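Local structure of protein ACDH-11, isoform b (4Y9J) at residues T191-G196 with H218-F223; T399-L404 with L454-V459; T20-H25 with R335-K340. The protein belongs to the acyl-CoA dehydrogenase family of flavoproteins and is a four-chain assembly that binds flavin-adenine dinucleotide. One frame throughout, in Å; residues are numbered along the deposited sequence.

Contact 1: residues T191-G196 with H218-F223. With FAD (flavin-adenine dinucleotide), chain E.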
loop_
_atom_site.group_PDB
_atom_site.type_symbol
_atom_site.label_atom_id
_atom_site.label_comp_id
_atom_site.label_asym_id
_atom_site.label_seq_id
_atom_site.Cartn_x
_atom_site.Cartn_y
_atom_site.Cartn_z
ATOM N N THR B 191 -19.517 20.266 -11.848
ATOM C CA THR B 191 -19.863 18.945 -12.306
ATOM C C THR B 191 -20.619 18.167 -11.263
ATOM O O THR B 191 -20.199 18.097 -10.098
ATOM C CB THR B 191 -18.676 18.185 -12.810
ATOM O OG1 THR B 191 -18.041 18.892 -13.863
ATOM C CG2 THR B 191 -19.087 16.777 -13.263
ATOM N N GLU B 192 -21.749 17.593 -11.678
ATOM C CA GLU B 192 -22.535 16.747 -10.786
ATOM C C GLU B 192 -22.783 15.372 -11.440
ATOM O O GLU B 192 -22.479 15.195 -12.612
ATOM C CB GLU B 192 -23.807 17.450 -10.386
ATOM C CG GLU B 192 -23.545 18.813 -9.682
ATOM C CD GLU B 192 -24.658 19.329 -8.841
ATOM O OE1 GLU B 192 -25.693 18.629 -8.625
ATOM O OE2 GLU B 192 -24.550 20.525 -8.411
ATOM N N LYS B 193 -23.428 14.440 -10.737
ATOM C CA LYS B 193 -23.548 13.097 -11.282
ATOM C C LYS B 193 -24.359 13.073 -12.622
ATOM O O LYS B 193 -24.037 12.332 -13.556
ATOM C CB LYS B 193 -24.149 12.134 -10.279
ATOM C CG LYS B 193 -23.217 11.832 -9.096
ATOM C CD LYS B 193 -23.878 10.919 -8.061
ATOM C CE LYS B 193 -24.781 11.707 -7.138
ATOM N NZ LYS B 193 -25.544 10.871 -6.231
ATOM N N LYS B 194 -25.398 13.860 -12.637
ATOM C CA LYS B 194 -26.295 13.932 -13.815
ATOM C C LYS B 194 -25.704 14.654 -15.006
ATOM O O LYS B 194 -26.175 14.508 -16.132
ATOM C CB LYS B 194 -27.599 14.510 -13.450
ATOM C CG LYS B 194 -28.565 13.465 -12.965
ATOM C CD LYS B 194 -30.018 13.963 -12.987
ATOM C CE LYS B 194 -30.392 14.250 -14.417
ATOM N NZ LYS B 194 -31.810 14.715 -14.572
ATOM N N GLY B 195 -24.744 15.513 -14.771
ATOM C CA GLY B 195 -24.083 16.120 -15.925
ATOM C C GLY B 195 -22.929 17.029 -15.568
ATOM O O GLY B 195 -22.959 17.696 -14.507
ATOM N N GLY B 196 -21.927 16.990 -16.450
ATOM C CA GLY B 196 -20.792 17.870 -16.376
ATOM C C GLY B 196 -20.726 18.784 -17.551
ATOM O O GLY B 196 -20.711 20.007 -17.383
ATOM N N HIS B 218 -27.107 22.751 -0.486
ATOM C CA HIS B 218 -27.437 21.336 -0.334
ATOM C C HIS B 218 -27.321 20.668 -1.692
ATOM O O HIS B 218 -28.107 20.983 -2.626
ATOM C CB HIS B 218 -28.853 21.178 0.258
ATOM C CG HIS B 218 -28.957 21.624 1.683
ATOM N ND1 HIS B 218 -29.277 22.925 2.043
ATOM C CD2 HIS B 218 -28.809 20.946 2.835
ATOM C CE1 HIS B 218 -29.270 23.034 3.350
ATOM N NE2 HIS B 218 -28.993 21.849 3.856
ATOM N N GLY B 219 -26.362 19.803 -1.829
ATOM C CA GLY B 219 -26.085 19.150 -3.122
ATOM C C GLY B 219 -24.943 18.198 -3.065
ATOM O O GLY B 219 -24.306 18.022 -1.968
ATOM N N TYR B 220 -24.629 17.593 -4.220
ATOM C CA TYR B 220 -23.558 16.657 -4.321
ATOM C C TYR B 220 -22.625 17.071 -5.461
ATOM O O TYR B 220 -23.087 17.118 -6.615
ATOM C CB TYR B 220 -24.093 15.246 -4.561
ATOM C CG TYR B 220 -23.065 14.150 -4.316
ATOM C CD1 TYR B 220 -22.055 13.833 -5.220
ATOM C CD2 TYR B 220 -23.178 13.370 -3.200
ATOM C CE1 TYR B 220 -21.162 12.798 -4.965
ATOM C CE2 TYR B 220 -22.257 12.388 -2.909
ATOM C CZ TYR B 220 -21.280 12.066 -3.784
ATOM O OH TYR B 220 -20.397 11.071 -3.420
ATOM N N LYS B 221 -21.379 17.427 -5.173
ATOM C CA LYS B 221 -20.441 17.831 -6.210
ATOM C C LYS B 221 -19.610 16.602 -6.577
ATOM O O LYS B 221 -18.917 16.012 -5.759
ATOM C CB LYS B 221 -19.606 18.988 -5.724
ATOM C CG LYS B 221 -20.449 20.191 -5.404
ATOM C CD LYS B 221 -21.202 20.727 -6.656
ATOM C CE LYS B 221 -22.138 21.854 -6.305
ATOM N NZ LYS B 221 -22.644 22.498 -7.549
ATOM N N TRP B 222 -19.698 16.198 -7.826
ATOM C CA TRP B 222 -19.202 14.892 -8.272
ATOM C C TRP B 222 -17.731 14.873 -8.574
ATOM O O TRP B 222 -17.138 13.805 -8.465
ATOM C CB TRP B 222 -20.033 14.457 -9.490
ATOM C CG TRP B 222 -19.748 13.173 -10.162
ATOM C CD1 TRP B 222 -19.682 13.005 -11.534
ATOM C CD2 TRP B 222 -19.719 11.865 -9.597
ATOM N NE1 TRP B 222 -19.475 11.686 -11.843
ATOM C CE2 TRP B 222 -19.528 10.950 -10.675
ATOM C CE3 TRP B 222 -19.870 11.350 -8.296
ATOM C CZ2 TRP B 222 -19.428 9.576 -10.466
ATOM C CZ3 TRP B 222 -19.750 9.980 -8.088
ATOM C CH2 TRP B 222 -19.519 9.110 -9.169
ATOM N N PHE B 223 -17.170 15.995 -9.032
ATOM C CA PHE B 223 -15.730 16.174 -9.192
ATOM C C PHE B 223 -15.403 17.535 -8.601
ATOM O O PHE B 223 -15.874 18.548 -9.148
ATOM C CB PHE B 223 -15.208 16.223 -10.648
ATOM C CG PHE B 223 -15.169 14.873 -11.351
ATOM C CD1 PHE B 223 -16.347 14.225 -11.728
ATOM C CD2 PHE B 223 -13.965 14.208 -11.546
ATOM C CE1 PHE B 223 -16.277 12.946 -12.359
ATOM C CE2 PHE B 223 -13.922 12.947 -12.154
ATOM C CZ PHE B 223 -15.077 12.336 -12.543
HETATM P PA FAD E . -20.478 13.735 -20.166
HETATM O O1A FAD E . -21.029 15.078 -20.644
HETATM O O2A FAD E . -21.456 12.763 -19.484
HETATM O O5B FAD E . -19.964 12.873 -21.431
HETATM C C5B FAD E . -18.977 13.433 -22.290
HETATM C C4B FAD E . -19.215 12.874 -23.665
HETATM O O4B FAD E . -20.552 13.290 -24.019
HETATM C C3B FAD E . -18.254 13.369 -24.698
HETATM O O3B FAD E . -18.227 12.500 -25.892
HETATM C C2B FAD E . -19.005 14.608 -25.146
HETATM O O2B FAD E . -18.562 15.063 -26.435
HETATM C C1B FAD E . -20.457 14.074 -25.189
HETATM N N9A FAD E . -21.445 15.168 -25.228
HETATM C C8A FAD E . -21.866 15.933 -24.172
HETATM N N7A FAD E . -22.737 16.887 -24.614
HETATM C C5A FAD E . -22.914 16.698 -25.959
HETATM C C6A FAD E . -23.697 17.343 -27.017
HETATM N N6A FAD E . -24.522 18.385 -26.715
HETATM N N1A FAD E . -23.567 16.842 -28.270
HETATM C C2A FAD E . -22.740 15.831 -28.560
HETATM N N3A FAD E . -22.003 15.191 -27.652
HETATM C C4A FAD E . -22.058 15.580 -26.357
HETATM N N1 FAD E . -15.504 19.422 -12.730
HETATM C C2 FAD E . -15.656 20.422 -11.809
HETATM O O2 FAD E . -16.698 21.123 -11.891
HETATM N N3 FAD E . -14.759 20.759 -10.945
HETATM C C4 FAD E . -13.609 20.155 -10.761
HETATM O O4 FAD E . -12.822 20.506 -9.910
HETATM C C4X FAD E . -13.354 19.016 -11.715
HETATM N N5 FAD E . -12.205 18.237 -11.493
HETATM C C5X FAD E . -12.090 17.181 -12.439
HETATM C C6 FAD E . -10.901 16.405 -12.292
HETATM C C7 FAD E . -10.680 15.334 -13.222
HETATM C C7M FAD E . -9.398 14.589 -13.040
HETATM C C8 FAD E . -11.705 15.040 -14.202
HETATM C C8M FAD E . -11.492 13.873 -15.181
HETATM C C9 FAD E . -12.868 15.788 -14.350
HETATM C C9A FAD E . -13.105 16.871 -13.442
HETATM N N10 FAD E . -14.263 17.591 -13.544
HETATM C C10 FAD E . -14.410 18.670 -12.637
HETATM C "C1'" FAD E . -15.297 17.237 -14.447
HETATM C "C2'" FAD E . -15.186 17.595 -15.935
HETATM O "O2'" FAD E . -15.450 18.962 -16.185
HETATM C "C3'" FAD E . -16.178 16.729 -16.706
HETATM O "O3'" FAD E . -15.697 15.416 -16.561
HETATM C "C4'" FAD E . -16.272 17.156 -18.159
HETATM O "O4'" FAD E . -16.772 18.488 -18.287
HETATM C "C5'" FAD E . -17.127 16.170 -18.964
HETATM O "O5'" FAD E . -18.493 16.101 -18.382
HETATM P P FAD E . -19.019 14.613 -17.864
HETATM O O1P FAD E . -17.936 14.013 -17.060
HETATM O O2P FAD E . -20.403 14.809 -17.297
HETATM O O3P FAD E . -19.157 13.807 -19.282
HETATM O O HOH W 1 -18.262 19.906 -8.742
HETATM O O HOH W 2 -26.563 17.485 -6.343
HETATM O O HOH W 3 -23.938 14.863 -8.091
#

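Contact 2: residues T399-L404 with L454-V459. With UCC (S-{(3S,5R,9R)-1-[(2R,3S,4R,5R)-5-(6-amino-9H-purin-9-yl)-4-hydroxy-3-(phosphonooxy)tetrahydrofuran-2-yl]-3,5,9-trihydroxy-8,8-dimethyl-3,5-dioxido-10,14-dioxo-2,4,6-trioxa-11,15-diaza-3lambda~5~,5lambda~5~-diphosphaheptadecan-17-yl} undecanethioate), chain F.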
loop_
_atom_site.group_PDB
_atom_site.type_symbol
_atom_site.label_atom_id
_atom_site.label_comp_id
_atom_site.label_asym_id
_atom_site.label_seq_id
_atom_site.Cartn_x
_atom_site.Cartn_y
_atom_site.Cartn_z
ATOM N N THR B 399 -10.450 30.974 -27.802
ATOM C CA THR B 399 -10.316 30.331 -26.548
ATOM C C THR B 399 -10.773 28.870 -26.647
ATOM O O THR B 399 -9.982 27.944 -26.326
ATOM C CB THR B 399 -11.062 31.144 -25.473
ATOM O OG1 THR B 399 -10.315 32.319 -25.245
ATOM C CG2 THR B 399 -11.054 30.397 -24.202
ATOM N N PRO B 400 -11.999 28.626 -27.180
ATOM C CA PRO B 400 -12.369 27.202 -27.277
ATOM C C PRO B 400 -11.620 26.433 -28.375
ATOM O O PRO B 400 -11.352 25.229 -28.193
ATOM C CB PRO B 400 -13.863 27.256 -27.597
ATOM C CG PRO B 400 -14.085 28.627 -28.244
ATOM C CD PRO B 400 -13.154 29.499 -27.449
ATOM N N VAL B 401 -11.303 27.120 -29.477
ATOM C CA VAL B 401 -10.592 26.515 -30.609
ATOM C C VAL B 401 -9.212 26.055 -30.115
ATOM O O VAL B 401 -8.820 24.907 -30.304
ATOM C CB VAL B 401 -10.477 27.480 -31.794
ATOM C CG1 VAL B 401 -9.584 26.895 -32.869
ATOM C CG2 VAL B 401 -11.845 27.823 -32.348
ATOM N N LEU B 402 -8.501 26.950 -29.439
ATOM C CA LEU B 402 -7.200 26.604 -28.842
ATOM C C LEU B 402 -7.217 25.433 -27.866
ATOM O O LEU B 402 -6.456 24.456 -28.002
ATOM C CB LEU B 402 -6.615 27.812 -28.167
ATOM C CG LEU B 402 -5.367 27.630 -27.342
ATOM C CD1 LEU B 402 -4.187 27.221 -28.188
ATOM C CD2 LEU B 402 -5.025 28.904 -26.584
ATOM N N LYS B 403 -8.115 25.530 -26.895
ATOM C CA LYS B 403 -8.257 24.479 -25.930
ATOM C C LYS B 403 -8.535 23.145 -26.616
ATOM O O LYS B 403 -7.868 22.122 -26.319
ATOM C CB LYS B 403 -9.358 24.835 -24.907
ATOM C CG LYS B 403 -9.442 24.014 -23.610
ATOM C CD LYS B 403 -9.707 22.532 -23.761
ATOM C CE LYS B 403 -10.330 21.939 -22.513
ATOM N NZ LYS B 403 -10.505 20.484 -22.547
ATOM N N LEU B 404 -9.544 23.090 -27.453
ATOM C CA LEU B 404 -9.946 21.802 -27.991
ATOM C C LEU B 404 -8.893 21.268 -28.943
ATOM O O LEU B 404 -8.663 20.048 -29.022
ATOM C CB LEU B 404 -11.315 21.855 -28.640
ATOM C CG LEU B 404 -11.512 22.638 -29.923
ATOM C CD1 LEU B 404 -11.247 21.758 -31.151
ATOM C CD2 LEU B 404 -12.918 23.239 -30.001
ATOM N N LEU B 454 -18.933 22.609 -30.048
ATOM C CA LEU B 454 -20.241 23.187 -29.996
ATOM C C LEU B 454 -20.219 24.643 -29.487
ATOM O O LEU B 454 -21.044 25.445 -29.941
ATOM C CB LEU B 454 -21.142 22.351 -29.134
ATOM C CG LEU B 454 -21.483 21.013 -29.758
ATOM C CD1 LEU B 454 -22.339 20.243 -28.800
ATOM C CD2 LEU B 454 -22.240 21.169 -31.039
ATOM N N ASP B 455 -19.277 24.982 -28.617
ATOM C CA ASP B 455 -19.099 26.358 -28.135
ATOM C C ASP B 455 -18.607 27.196 -29.275
ATOM O O ASP B 455 -19.019 28.364 -29.419
ATOM C CB ASP B 455 -18.131 26.454 -26.957
ATOM C CG ASP B 455 -18.014 27.894 -26.394
ATOM O OD1 ASP B 455 -19.074 28.490 -26.073
ATOM O OD2 ASP B 455 -16.883 28.459 -26.262
ATOM N N VAL B 456 -17.740 26.636 -30.115
ATOM C CA VAL B 456 -17.351 27.388 -31.295
ATOM C C VAL B 456 -18.605 27.791 -32.116
ATOM O O VAL B 456 -18.724 28.935 -32.670
ATOM C CB VAL B 456 -16.339 26.594 -32.143
ATOM C CG1 VAL B 456 -16.106 27.306 -33.456
ATOM C CG2 VAL B 456 -15.022 26.445 -31.419
ATOM N N LEU B 457 -19.530 26.834 -32.241
ATOM C CA LEU B 457 -20.793 27.109 -32.928
ATOM C C LEU B 457 -21.673 28.128 -32.158
ATOM O O LEU B 457 -22.310 28.986 -32.758
ATOM C CB LEU B 457 -21.561 25.817 -33.198
ATOM C CG LEU B 457 -20.868 24.834 -34.148
ATOM C CD1 LEU B 457 -21.887 23.752 -34.449
ATOM C CD2 LEU B 457 -20.360 25.474 -35.456
ATOM N N ARG B 458 -21.726 28.051 -30.833
ATOM C CA ARG B 458 -22.407 29.102 -30.083
ATOM C C ARG B 458 -21.779 30.477 -30.411
ATOM O O ARG B 458 -22.511 31.504 -30.533
ATOM C CB ARG B 458 -22.314 28.790 -28.594
ATOM C CG ARG B 458 -22.795 29.912 -27.654
ATOM C CD ARG B 458 -22.253 29.653 -26.241
ATOM N NE ARG B 458 -23.004 28.599 -25.580
ATOM C CZ ARG B 458 -22.549 27.392 -25.220
ATOM N NH1 ARG B 458 -21.275 27.011 -25.385
ATOM N NH2 ARG B 458 -23.408 26.550 -24.656
ATOM N N VAL B 459 -20.446 30.524 -30.552
ATOM C CA VAL B 459 -19.761 31.773 -30.932
ATOM C C VAL B 459 -20.305 32.355 -32.226
ATOM O O VAL B 459 -20.585 33.574 -32.312
ATOM C CB VAL B 459 -18.220 31.659 -30.936
ATOM C CG1 VAL B 459 -17.615 33.012 -31.341
ATOM C CG2 VAL B 459 -17.750 31.341 -29.542
HETATM O OA1 UCC F . -13.394 20.533 -15.315
HETATM C CA1 UCC F . -13.298 21.420 -14.381
HETATM C CA2 UCC F . -12.101 21.730 -13.475
HETATM C CA3 UCC F . -10.739 21.233 -13.847
HETATM C CA4 UCC F . -9.632 22.307 -13.581
HETATM C CA5 UCC F . -9.064 22.796 -14.921
HETATM C CA6 UCC F . -7.582 22.928 -14.870
HETATM C CA7 UCC F . -7.013 23.412 -16.194
HETATM C CA8 UCC F . -5.623 23.605 -15.737
HETATM C CA9 UCC F . -4.522 23.119 -16.512
HETATM C C10 UCC F . -3.760 22.051 -15.867
HETATM C C11 UCC F . -3.977 20.897 -16.835
HETATM S S UCC F . -14.522 22.447 -13.889
HETATM C CP1 UCC F . -16.025 22.088 -14.876
HETATM C CP2 UCC F . -15.890 22.314 -16.350
HETATM N NP1 UCC F . -17.192 22.289 -17.048
HETATM C CP3 UCC F . -17.229 22.764 -18.294
HETATM O OP1 UCC F . -16.237 23.106 -18.937
HETATM C CP4 UCC F . -18.601 22.950 -18.910
HETATM C CP5 UCC F . -18.636 22.260 -20.281
HETATM N NP2 UCC F . -19.919 22.675 -20.834
HETATM C CP6 UCC F . -20.131 23.828 -21.467
HETATM O OP2 UCC F . -19.239 24.615 -21.750
HETATM C CP8 UCC F . -21.558 24.040 -21.930
HETATM O OP3 UCC F . -21.534 24.539 -23.302
HETATM C CPB UCC F . -22.347 25.110 -21.214
HETATM C CP7 UCC F . -21.674 26.454 -20.900
HETATM C CP9 UCC F . -22.207 24.605 -19.712
HETATM C CPA UCC F . -23.879 24.911 -21.260
HETATM O O7 UCC F . -24.526 25.955 -20.490
HETATM P P2 UCC F . -26.079 26.323 -20.771
HETATM O O21 UCC F . -26.544 27.396 -19.800
HETATM O O22 UCC F . -26.802 24.986 -20.992
HETATM O O6 UCC F . -25.934 26.930 -22.274
HETATM P P1 UCC F . -26.248 28.403 -22.790
HETATM O O11 UCC F . -27.700 28.808 -22.583
HETATM O O12 UCC F . -25.681 28.386 -24.178
HETATM O "O5'" UCC F . -25.247 29.279 -21.782
HETATM C "C5'" UCC F . -25.808 30.260 -20.877
HETATM C "C4'" UCC F . -25.134 31.636 -21.041
HETATM C "C3'" UCC F . -25.321 32.184 -22.453
HETATM O "O3'" UCC F . -25.354 33.580 -22.294
HETATM P P3 UCC F . -26.639 34.437 -22.625
HETATM O O33 UCC F . -26.213 35.823 -22.193
HETATM O O32 UCC F . -27.688 33.935 -21.661
HETATM O O31 UCC F . -26.875 34.195 -24.137
HETATM C "C2'" UCC F . -24.064 31.803 -23.223
HETATM O "O2'" UCC F . -23.651 32.738 -24.218
HETATM O "O4'" UCC F . -23.710 31.508 -20.845
HETATM C "C1'" UCC F . -23.067 31.877 -22.059
HETATM N N9 UCC F . -21.826 31.110 -22.233
HETATM C C4 UCC F . -20.657 31.703 -22.452
HETATM N N3 UCC F . -20.218 32.983 -22.506
HETATM C C8 UCC F . -21.705 29.762 -22.269
HETATM N N7 UCC F . -20.411 29.452 -22.471
HETATM C C5 UCC F . -19.706 30.601 -22.582
HETATM C C6 UCC F . -18.278 30.982 -22.750
HETATM N N6 UCC F . -17.344 30.005 -22.876
HETATM N N1 UCC F . -17.974 32.316 -22.847
HETATM C C2 UCC F . -18.922 33.267 -22.728
#

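Contact 3: residues T20-H25 with R335-K340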
loop_
_atom_site.group_PDB
_atom_site.type_symbol
_atom_site.label_atom_id
_atom_site.label_comp_id
_atom_site.label_asym_id
_atom_site.label_seq_id
_atom_site.Cartn_x
_atom_site.Cartn_y
_atom_site.Cartn_z
ATOM N N THR B 20 22.240 5.987 -19.813
ATOM C CA THR B 20 21.955 7.359 -19.272
ATOM C C THR B 20 20.583 7.815 -19.746
ATOM O O THR B 20 20.245 7.693 -20.916
ATOM C CB THR B 20 23.055 8.313 -19.733
ATOM O OG1 THR B 20 24.332 7.762 -19.319
ATOM C CG2 THR B 20 22.892 9.709 -19.112
ATOM N N GLY B 21 19.757 8.269 -18.830
ATOM C CA GLY B 21 18.493 8.834 -19.112
ATOM C C GLY B 21 18.509 10.234 -19.674
ATOM O O GLY B 21 19.558 10.840 -19.810
ATOM N N PRO B 22 17.341 10.751 -20.032
ATOM C CA PRO B 22 17.322 12.101 -20.599
ATOM C C PRO B 22 17.575 13.165 -19.559
ATOM O O PRO B 22 17.235 12.968 -18.364
ATOM C CB PRO B 22 15.884 12.218 -21.112
ATOM C CG PRO B 22 15.110 11.304 -20.256
ATOM C CD PRO B 22 16.019 10.123 -20.067
ATOM N N THR B 23 18.075 14.290 -20.000
ATOM C CA THR B 23 18.325 15.463 -19.171
ATOM C C THR B 23 17.315 16.570 -19.492
ATOM O O THR B 23 17.113 16.877 -20.664
ATOM C CB THR B 23 19.720 16.032 -19.457
ATOM O OG1 THR B 23 20.701 15.034 -19.209
ATOM C CG2 THR B 23 20.057 17.296 -18.590
ATOM N N LEU B 24 16.743 17.175 -18.444
ATOM C CA LEU B 24 15.868 18.322 -18.564
ATOM C C LEU B 24 16.719 19.551 -18.508
ATOM O O LEU B 24 17.424 19.894 -17.465
ATOM C CB LEU B 24 14.819 18.369 -17.457
ATOM C CG LEU B 24 13.901 19.576 -17.494
ATOM C CD1 LEU B 24 13.097 19.526 -18.765
ATOM C CD2 LEU B 24 13.010 19.680 -16.258
ATOM N N HIS B 25 16.695 20.249 -19.617
ATOM C CA HIS B 25 17.455 21.486 -19.691
ATOM C C HIS B 25 16.554 22.664 -19.326
ATOM O O HIS B 25 15.351 22.531 -19.359
ATOM C CB HIS B 25 17.988 21.669 -21.110
ATOM C CG HIS B 25 18.831 20.530 -21.595
ATOM N ND1 HIS B 25 20.114 20.308 -21.133
ATOM C CD2 HIS B 25 18.603 19.590 -22.541
ATOM C CE1 HIS B 25 20.622 19.253 -21.761
ATOM N NE2 HIS B 25 19.722 18.798 -22.606
ATOM N N ARG B 335 14.290 14.467 -27.687
ATOM C CA ARG B 335 15.438 14.886 -28.427
ATOM C C ARG B 335 16.790 14.801 -27.688
ATOM O O ARG B 335 17.798 14.415 -28.298
ATOM C CB ARG B 335 15.297 16.260 -29.119
ATOM C CG ARG B 335 15.513 17.434 -28.230
ATOM C CD ARG B 335 15.247 18.749 -28.970
ATOM N NE ARG B 335 15.540 19.869 -28.081
ATOM C CZ ARG B 335 15.633 21.136 -28.463
ATOM N NH1 ARG B 335 15.484 21.480 -29.724
ATOM N NH2 ARG B 335 15.923 22.063 -27.557
ATOM N N ASP B 336 16.816 15.125 -26.404
ATOM C CA ASP B 336 18.024 14.920 -25.651
ATOM C C ASP B 336 18.457 13.432 -25.560
ATOM O O ASP B 336 19.614 13.109 -25.686
ATOM C CB ASP B 336 17.853 15.477 -24.262
ATOM C CG ASP B 336 19.078 15.334 -23.469
ATOM O OD1 ASP B 336 19.946 16.147 -23.621
ATOM O OD2 ASP B 336 19.156 14.415 -22.624
ATOM N N TYR B 337 17.504 12.572 -25.304
ATOM C CA TYR B 337 17.769 11.127 -25.259
ATOM C C TYR B 337 18.342 10.627 -26.571
ATOM O O TYR B 337 19.258 9.788 -26.553
ATOM C CB TYR B 337 16.519 10.389 -24.926
ATOM C CG TYR B 337 16.734 8.919 -24.617
ATOM C CD1 TYR B 337 17.455 8.516 -23.481
ATOM C CD2 TYR B 337 16.142 7.951 -25.394
ATOM C CE1 TYR B 337 17.612 7.160 -23.184
ATOM C CE2 TYR B 337 16.230 6.597 -25.067
ATOM C CZ TYR B 337 16.976 6.207 -23.992
ATOM O OH TYR B 337 17.135 4.884 -23.709
ATOM N N SER B 338 17.853 11.197 -27.693
ATOM C CA SER B 338 18.356 10.807 -29.006
ATOM C C SER B 338 19.848 11.001 -29.203
ATOM O O SER B 338 20.452 10.330 -30.045
ATOM C CB SER B 338 17.574 11.476 -30.126
ATOM O OG SER B 338 17.968 12.806 -30.362
ATOM N N THR B 339 20.453 11.938 -28.456
ATOM C CA THR B 339 21.884 12.162 -28.540
ATOM C C THR B 339 22.691 11.177 -27.697
ATOM O O THR B 339 23.871 11.182 -27.720
ATOM C CB THR B 339 22.300 13.597 -28.090
ATOM O OG1 THR B 339 22.045 13.761 -26.686
ATOM C CG2 THR B 339 21.551 14.659 -28.892
ATOM N N LYS B 340 22.019 10.372 -26.885
ATOM C CA LYS B 340 22.647 9.497 -25.906
ATOM C C LYS B 340 22.377 7.990 -26.139
ATOM O O LYS B 340 23.093 7.155 -25.613
ATOM C CB LYS B 340 22.008 9.773 -24.515
ATOM C CG LYS B 340 22.570 10.917 -23.724
ATOM C CD LYS B 340 21.789 10.942 -22.426
ATOM C CE LYS B 340 20.865 12.112 -22.397
ATOM N NZ LYS B 340 21.627 13.314 -21.980
#

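Contact 1: residues T191-G196 with H218-F223
A type I beta turn from Glu192 to Gly195 lies against strand 214-225, with the CA atoms of Glu192 and Trp222 4.6 Å apart where the chain turns a corner at Trp222. This is the flavin side of the beta domain in the acyl-CoA dehydrogenase fold, and the backbone link between the two pieces is the N-H of Trp222 given to Thr191 O, with an N-H...O angle of 157°. A water donates to that same carbonyl and to Phe223 O.

Lys193 lays its aliphatic chain over two aromatic rings. Its CG sits over one face of Trp222, 3.5 Å from CE3 and offset toward the rim; the bend at chi3 (-81°) then carries CE and NZ over a face of Tyr220, where NZ makes a cation-pi contact 4.6 Å from the ring centroid. The ammonium also donates to the carbonyls of Phe17 and Thr14 of the second subunit, so this lysine joins the turn both to the strand and to a neighbouring chain. On Glu192 the work is done by the carboxylate: OE2 meets Lys221 NZ at 2.9 Å in a buried salt bridge, on the anti side of the oxygen and 17° out of the carboxylate plane, and also bonds Thr205. OE1 reaches Tyr220 N through a water.

Thr191 and Phe223 point the same way, toward the cofactor. The Phe223 ring packs obliquely beside the flavin, its CD2 3.4 Å from FAD C9A. Thr191 grips the pyrimidine end of the flavin twice: its backbone N donates to FAD O2 at 2.9 Å, and its hydroxyl OG1 donates to FAD N1 at 2.8 Å.

Contact 2: residues T399-L404 with L454-V459
Val456 packs against Pro400, Val401 and Leu404 where helices 389-419 and 449-461 run nearly antiparallel, their local axes 9.2 Å apart at an angle of 165°. Both belong to the C-terminal helical domain of the acyl-CoA dehydrogenase fold. One methyl, Val456 CG2, carries the apolar contact: it touches Val401 CG2 at 3.6 Å, with Pro400 CG and Leu404 CD2 a little farther off. With CG1 anti to the backbone N (chi1 172°), the valine turns its other branch, CG2, to this trio. Beside it, Asp455 OD2 comes up to the proline ring, 3.4 Å from Pro400 CG, and the two side chains cross at about a right angle.

The side of helix 449-461 that carries Arg458 serves the ligand UCC. From CB and CG the arginine chain runs out extended, and CD passes near the ligand, 3.9 Å from UCC O2'. There the chain bends at chi3 (-76°) and lays one face of the guanidinium over UCC C8 of the adenine. NE and NH2 both donate to one phosphate oxygen, O12, which lies at the guanidinium edge, in its plane. NH1 and NH2 also both donate to the hydroxyl oxygen OP3, which lies somewhat off that plane, so each ligand oxygen receives two N-H groups. NH1 also forms a salt bridge with Asp455, itself part of the UCC pocket, with a second partner in Arg396. This carboxylate probably fixes the rotation of the guanidinium and offsets part of its charge. The bridge runs from Arg458 NH1 to Asp455 OD1 at 2.7 Å, on the anti side of the oxygen.

Contact 3: residues T20-H25 with R335-K340
Asp336 and His25 meet at the firm end of this contact, where loop 20-25 crosses residues 335-340, toward the C-terminal part of helix 304-338. His25 NE2 donates to Asp336 OD1 at 2.8 Å with an N-H...O angle of 156°. The hydrogen comes in from above the carboxylate plane, and ring and carboxylate stand 73° apart. The aspartate is placed for this by its first torsion: CG lies anti to the backbone N (chi1 -178°), which sends the carboxylate out to the loop. Its other oxygen, OD2, takes the backbone N-H of Thr23 at 2.8 Å, though its position is less certain than that of OD1. One carboxylate thus appears to hold a side chain and, through the less sure oxygen, the loop backbone. Tyr337 adds to the tight part, presenting the edge of its ring to Thr20 O, 3.5 Å from CE1, while Pro22 CD packs obliquely on the same ring at 4.0 Å from CD1.

On the looser, solvent side, where Thr20 is exposed, Thr20 CG2 rests 3.7 Å from Lys340 CD, the two side chains crossing at about a right angle. Lys340 bends at chi3 and chi4 and passes alongside the Gly21 carbonyl.

The contact ties the N-terminal part of the chain to the long helix of the C-terminal helical domain. The side chain of Leu24 packs on helix 44-74; Phe591 of the second subunit meets His25 nearly at right angles, and Trp85 of the third subunit packs on Pro22, so this loop sits between helix 304-338, helix 44-74 and neighbouring chains.

Overall arrangement
Contact 3 joins residues far apart in sequence, and contact 1 falls within the long span between its two segments; contact 2 follows both. Contact 1 belongs to the beta domain and contact 2 to the C-terminal helices, their centres about 23 Å apart and their nearest atoms about 10 Å apart. Contact 1 bonds FAD and borders UCC; contact 2 bonds UCC and touches FAD through Leu454. Contact 3 lies on the opposite side of the chain's centre, about 44 Å from contact 1 and 37 Å from contact 2 between centres. Helix 304-338 spans the gap, carrying contact 3 and packing against helix 389-419 of contact 2. Contacts 1 and 3 both touch the second subunit.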